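Local coordinates for flagellar hook-associated protein (Burkholderia pseudomallei, PDB 4UT1) that probably serves as a structural part of the bacterial flagellum, at the junction between hook and filament, at residues Ile444-Ala456 and Ile464-Pro476. Residues are numbered along the deposited sequence; the frame is centred on the assembly and turned at random.
Sequences IAAASPVLAAGVA and ISQGSVSAGYQLP. With EDO (1,2-ethanediol), chain R; EDO (1,2-ethanediol), chain F; EDO (1,2-ethanediol), chain J; EDO (1,2-ethanediol), chain K.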
loop_
_atom_site.group_PDB
_atom_site.type_symbol
_atom_site.label_atom_id
_atom_site.label_comp_id
_atom_site.label_asym_id
_atom_site.label_seq_id
_atom_site.Cartn_x
_atom_site.Cartn_y
_atom_site.Cartn_z
ATOM N N ILE A 444 -10.394 3.029 -24.121
ATOM C CA ILE A 444 -10.440 4.279 -23.373
ATOM C C ILE A 444 -11.805 4.940 -23.625
ATOM O O ILE A 444 -12.172 5.212 -24.763
ATOM C CB ILE A 444 -9.283 5.222 -23.767
ATOM C CG1 ILE A 444 -7.938 4.561 -23.441
ATOM C CG2 ILE A 444 -9.397 6.566 -23.041
ATOM C CD1 ILE A 444 -6.755 5.243 -24.076
ATOM N N ALA A 445 -12.566 5.146 -22.560
ATOM C CA ALA A 445 -13.908 5.706 -22.684
ATOM C C ALA A 445 -13.840 7.226 -22.579
ATOM O O ALA A 445 -14.032 7.787 -21.509
ATOM C CB ALA A 445 -14.825 5.126 -21.613
ATOM N N ALA A 446 -13.563 7.887 -23.700
ATOM C CA ALA A 446 -13.311 9.323 -23.696
ATOM C C ALA A 446 -14.583 10.158 -23.602
ATOM O O ALA A 446 -14.544 11.296 -23.159
ATOM C CB ALA A 446 -12.528 9.719 -24.946
ATOM N N ALA A 447 -15.698 9.586 -24.016
ATOM C CA ALA A 447 -16.950 10.339 -24.099
ATOM C C ALA A 447 -17.787 10.239 -22.830
ATOM O O ALA A 447 -17.761 9.224 -22.141
ATOM C CB ALA A 447 -17.747 9.854 -25.283
ATOM N N SER A 448 -18.537 11.295 -22.525
ATOM C CA SER A 448 -19.591 11.218 -21.500
ATOM C C SER A 448 -20.758 10.377 -22.017
ATOM O O SER A 448 -21.075 10.428 -23.203
ATOM C CB SER A 448 -20.088 12.613 -21.116
ATOM O OG SER A 448 -21.193 12.527 -20.223
ATOM N N PRO A 449 -21.399 9.596 -21.139
ATOM C CA PRO A 449 -22.575 8.811 -21.548
ATOM C C PRO A 449 -23.814 9.694 -21.777
ATOM O O PRO A 449 -24.745 9.299 -22.472
ATOM C CB PRO A 449 -22.817 7.871 -20.363
ATOM C CG PRO A 449 -21.624 8.017 -19.459
ATOM C CD PRO A 449 -21.015 9.347 -19.740
ATOM N N VAL A 450 -23.804 10.877 -21.187
ATOM C CA VAL A 450 -24.984 11.748 -21.215
ATOM C C VAL A 450 -24.781 12.998 -22.067
ATOM O O VAL A 450 -23.673 13.509 -22.206
ATOM C CB VAL A 450 -25.359 12.182 -19.795
ATOM C CG1 VAL A 450 -24.354 13.190 -19.274
ATOM C CG2 VAL A 450 -26.794 12.749 -19.752
ATOM N N LEU A 451 -25.879 13.514 -22.598
ATOM C CA LEU A 451 -25.854 14.789 -23.280
ATOM C C LEU A 451 -27.116 15.591 -22.926
ATOM O O LEU A 451 -28.233 15.121 -23.117
ATOM C CB LEU A 451 -25.738 14.579 -24.784
ATOM C CG LEU A 451 -25.657 15.850 -25.624
ATOM C CD1 LEU A 451 -24.548 16.757 -25.097
ATOM C CD2 LEU A 451 -25.404 15.467 -27.065
ATOM N N ALA A 452 -26.910 16.772 -22.355
ATOM C CA ALA A 452 -27.995 17.715 -22.106
ATOM C C ALA A 452 -27.851 18.851 -23.108
ATOM O O ALA A 452 -26.738 19.286 -23.420
ATOM C CB ALA A 452 -27.963 18.233 -20.682
ATOM N N ALA A 453 -28.971 19.347 -23.613
ATOM C CA ALA A 453 -28.899 20.301 -24.704
ATOM C C ALA A 453 -30.103 21.246 -24.676
ATOM O O ALA A 453 -31.202 20.855 -24.279
ATOM C CB ALA A 453 -28.837 19.568 -26.031
ATOM N N GLY A 454 -29.883 22.493 -25.070
ATOM C CA GLY A 454 -30.998 23.391 -25.299
ATOM C C GLY A 454 -31.642 23.030 -26.620
ATOM O O GLY A 454 -30.952 22.754 -27.601
ATOM N N VAL A 455 -32.971 23.049 -26.656
ATOM C CA VAL A 455 -33.730 22.759 -27.866
ATOM C C VAL A 455 -33.664 23.972 -28.796
ATOM O O VAL A 455 -33.797 25.109 -28.344
ATOM C CB VAL A 455 -35.204 22.409 -27.516
ATOM C CG1 VAL A 455 -36.053 22.250 -28.761
ATOM C CG2 VAL A 455 -35.247 21.137 -26.664
ATOM N N ALA A 456 -33.454 23.734 -30.088
ATOM C CA ALA A 456 -33.041 24.803 -30.998
ATOM C C ALA A 456 -34.122 25.860 -31.229
ATOM O O ALA A 456 -33.819 26.972 -31.652
ATOM C CB ALA A 456 -32.589 24.215 -32.337
ATOM N N ILE A 464 -27.830 25.412 -20.794
ATOM C CA ILE A 464 -27.649 24.236 -19.952
ATOM C C ILE A 464 -26.258 23.649 -20.211
ATOM O O ILE A 464 -25.746 23.725 -21.332
ATOM C CB ILE A 464 -28.753 23.185 -20.201
ATOM C CG1 ILE A 464 -28.740 22.088 -19.116
ATOM C CG2 ILE A 464 -28.662 22.591 -21.608
ATOM C CD1 ILE A 464 -30.028 21.264 -19.096
ATOM N N SER A 465 -25.640 23.087 -19.178
ATOM C CA SER A 465 -24.342 22.434 -19.356
ATOM C C SER A 465 -24.532 21.139 -20.146
ATOM O O SER A 465 -25.652 20.727 -20.404
ATOM C CB SER A 465 -23.673 22.173 -18.004
ATOM O OG SER A 465 -24.401 21.236 -17.227
ATOM N N GLN A 466 -23.444 20.485 -20.540
ATOM C CA GLN A 466 -23.592 19.308 -21.381
ATOM C C GLN A 466 -23.915 18.081 -20.546
ATOM O O GLN A 466 -24.332 17.046 -21.067
ATOM C CB GLN A 466 -22.318 19.094 -22.219
ATOM C CG GLN A 466 -22.096 20.251 -23.196
ATOM C CD GLN A 466 -21.088 19.930 -24.279
ATOM O OE1 GLN A 466 -21.378 20.063 -25.474
ATOM N NE2 GLN A 466 -19.899 19.516 -23.873
ATOM N N GLY A 467 -23.722 18.215 -19.242
ATOM C CA GLY A 467 -24.121 17.191 -18.294
ATOM C C GLY A 467 -22.959 16.315 -17.893
ATOM O O GLY A 467 -21.924 16.308 -18.554
ATOM N N SER A 468 -23.128 15.585 -16.798
ATOM C CA SER A 468 -22.104 14.665 -16.319
ATOM C C SER A 468 -22.747 13.569 -15.475
ATOM O O SER A 468 -23.881 13.712 -15.012
ATOM C CB SER A 468 -21.047 15.411 -15.507
ATOM O OG SER A 468 -21.545 15.710 -14.217
ATOM N N VAL A 469 -22.020 12.472 -15.267
ATOM C CA VAL A 469 -22.534 11.368 -14.472
ATOM C C VAL A 469 -21.568 10.996 -13.348
ATOM O O VAL A 469 -20.383 11.303 -13.400
ATOM C CB VAL A 469 -22.806 10.111 -15.338
ATOM C CG1 VAL A 469 -23.844 10.420 -16.411
ATOM C CG2 VAL A 469 -21.501 9.605 -15.966
ATOM N N SER A 470 -22.111 10.354 -12.324
ATOM C CA SER A 470 -21.341 9.874 -11.189
ATOM C C SER A 470 -21.542 8.379 -11.032
ATOM O O SER A 470 -22.315 7.765 -11.773
ATOM C CB SER A 470 -21.754 10.606 -9.919
ATOM O OG SER A 470 -23.158 10.549 -9.782
ATOM N N ALA A 471 -20.840 7.793 -10.061
ATOM C CA ALA A 471 -20.881 6.353 -9.847
ATOM C C ALA A 471 -22.301 5.810 -9.765
ATOM O O ALA A 471 -23.126 6.312 -9.004
ATOM C CB ALA A 471 -20.106 5.987 -8.585
ATOM N N GLY A 472 -22.576 4.786 -10.565
ATOM C CA GLY A 472 -23.863 4.124 -10.562
ATOM C C GLY A 472 -24.955 4.870 -11.308
ATOM O O GLY A 472 -26.132 4.650 -11.051
ATOM N N TYR A 473 -24.570 5.741 -12.234
ATOM C CA TYR A 473 -25.539 6.468 -13.036
ATOM C C TYR A 473 -26.352 5.495 -13.884
ATOM O O TYR A 473 -25.893 4.404 -14.222
ATOM C CB TYR A 473 -24.851 7.502 -13.949
ATOM C CG TYR A 473 -24.269 6.875 -15.192
ATOM C CD1 TYR A 473 -22.991 6.320 -15.175
ATOM C CD2 TYR A 473 -25.000 6.806 -16.368
ATOM C CE1 TYR A 473 -22.465 5.731 -16.295
ATOM C CE2 TYR A 473 -24.480 6.222 -17.496
ATOM C CZ TYR A 473 -23.206 5.677 -17.448
ATOM O OH TYR A 473 -22.688 5.089 -18.569
ATOM N N GLN A 474 -27.572 5.897 -14.203
ATOM C CA GLN A 474 -28.410 5.185 -15.150
ATOM C C GLN A 474 -29.075 6.190 -16.072
ATOM O O GLN A 474 -29.493 7.262 -15.631
ATOM C CB GLN A 474 -29.467 4.349 -14.430
ATOM C CG GLN A 474 -28.903 3.137 -13.736
ATOM C CD GLN A 474 -29.973 2.274 -13.113
ATOM O OE1 GLN A 474 -29.701 1.148 -12.707
ATOM N NE2 GLN A 474 -31.199 2.796 -13.027
ATOM N N LEU A 475 -29.166 5.850 -17.351
ATOM C CA LEU A 475 -29.928 6.663 -18.287
ATOM C C LEU A 475 -31.104 5.873 -18.850
ATOM O O LEU A 475 -30.918 4.824 -19.454
ATOM C CB LEU A 475 -29.036 7.159 -19.423
ATOM C CG LEU A 475 -28.049 8.285 -19.112
ATOM C CD1 LEU A 475 -27.157 8.527 -20.325
ATOM C CD2 LEU A 475 -28.784 9.567 -18.738
ATOM N N PRO A 476 -32.322 6.389 -18.671
ATOM C CA PRO A 476 -33.478 5.691 -19.236
ATOM C C PRO A 476 -33.368 5.648 -20.759
ATOM O O PRO A 476 -32.595 6.418 -21.326
ATOM C CB PRO A 476 -34.661 6.542 -18.776
ATOM C CG PRO A 476 -34.089 7.928 -18.647
ATOM C CD PRO A 476 -32.662 7.739 -18.186
HETATM C C1 EDO R . -19.787 3.049 -12.642
HETATM O O1 EDO R . -19.883 3.707 -11.370
HETATM C C2 EDO R . -21.152 2.484 -13.009
HETATM O O2 EDO R . -22.066 3.553 -13.276
HETATM C C1 EDO F . -18.268 11.469 -9.458
HETATM O O1 EDO F . -17.473 11.118 -10.595
HETATM C C2 EDO F . -18.241 10.340 -8.438
HETATM O O2 EDO F . -18.595 9.104 -9.065
HETATM C C1 EDO J . -20.873 16.661 -27.151
HETATM O O1 EDO J . -21.634 17.800 -26.701
HETATM C C2 EDO J . -21.821 15.495 -27.408
HETATM O O2 EDO J . -21.245 14.597 -28.359
HETATM C C1 EDO K . -25.358 6.096 -23.817
HETATM O O1 EDO K . -25.097 6.807 -22.604
HETATM C C2 EDO K . -24.044 5.696 -24.472
HETATM O O2 EDO K . -24.321 5.043 -25.716
HETATM O O HOH W 1 -19.974 12.578 -17.542
HETATM O O HOH W 2 -25.790 21.789 -23.575
#
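Strand 450-454 meets the broken strand 463-470 through one direct backbone hydrogen bond, Ala452 N to Gln466 O at 2.9 Å; the same oxygen receives the CA-H of Leu451, and the rest is mainly side-chain packing. The two are outermost strands of different antiparallel sheets, each paired within its own sheet, with 559-564 and 546-551 respectively. Gly467 has a positive phi (99°), backbone angles that suit glycine, and its C lies 3.7 Å from Val450 CG1. The small Ala452 suits the closest backbone approach: its CB lies 3.4 Å from Ser465 O and also meets Ile464 CD1. Ile464 lays its other branch, CG2, against the backbone at Ala453 and Gly454. Further along, a chi1 of 73° sets Val450 CG1 between the backbone N and carbonyl carbon, facing Val469 CG1, and leaves CG2 anti to N, where it crosses Leu475 at about a right angle, 3.9 Å from CD2. Val469 CG2 abuts CD and CG of the Pro449 ring, at 3.8 Å from CD. Pro449 CG also lies 3.2 Å from Tyr473 OH, the tyrosine ring slanting across the proline, and Val469 CG2 sits over the rim of one face of that ring. Ser448 OG accepts from Val450 N in an ST turn and shares water 1 with Val469 N, while water 2 lies between Ala452 O and Ile464 O and can bridge them. Arg572 bonds Val450 O and, weakly, Gly467 O. An apolar join between two D3-domain sheets thus has its backbone polar groups served by one direct bond, an arginine, the ST turn and waters.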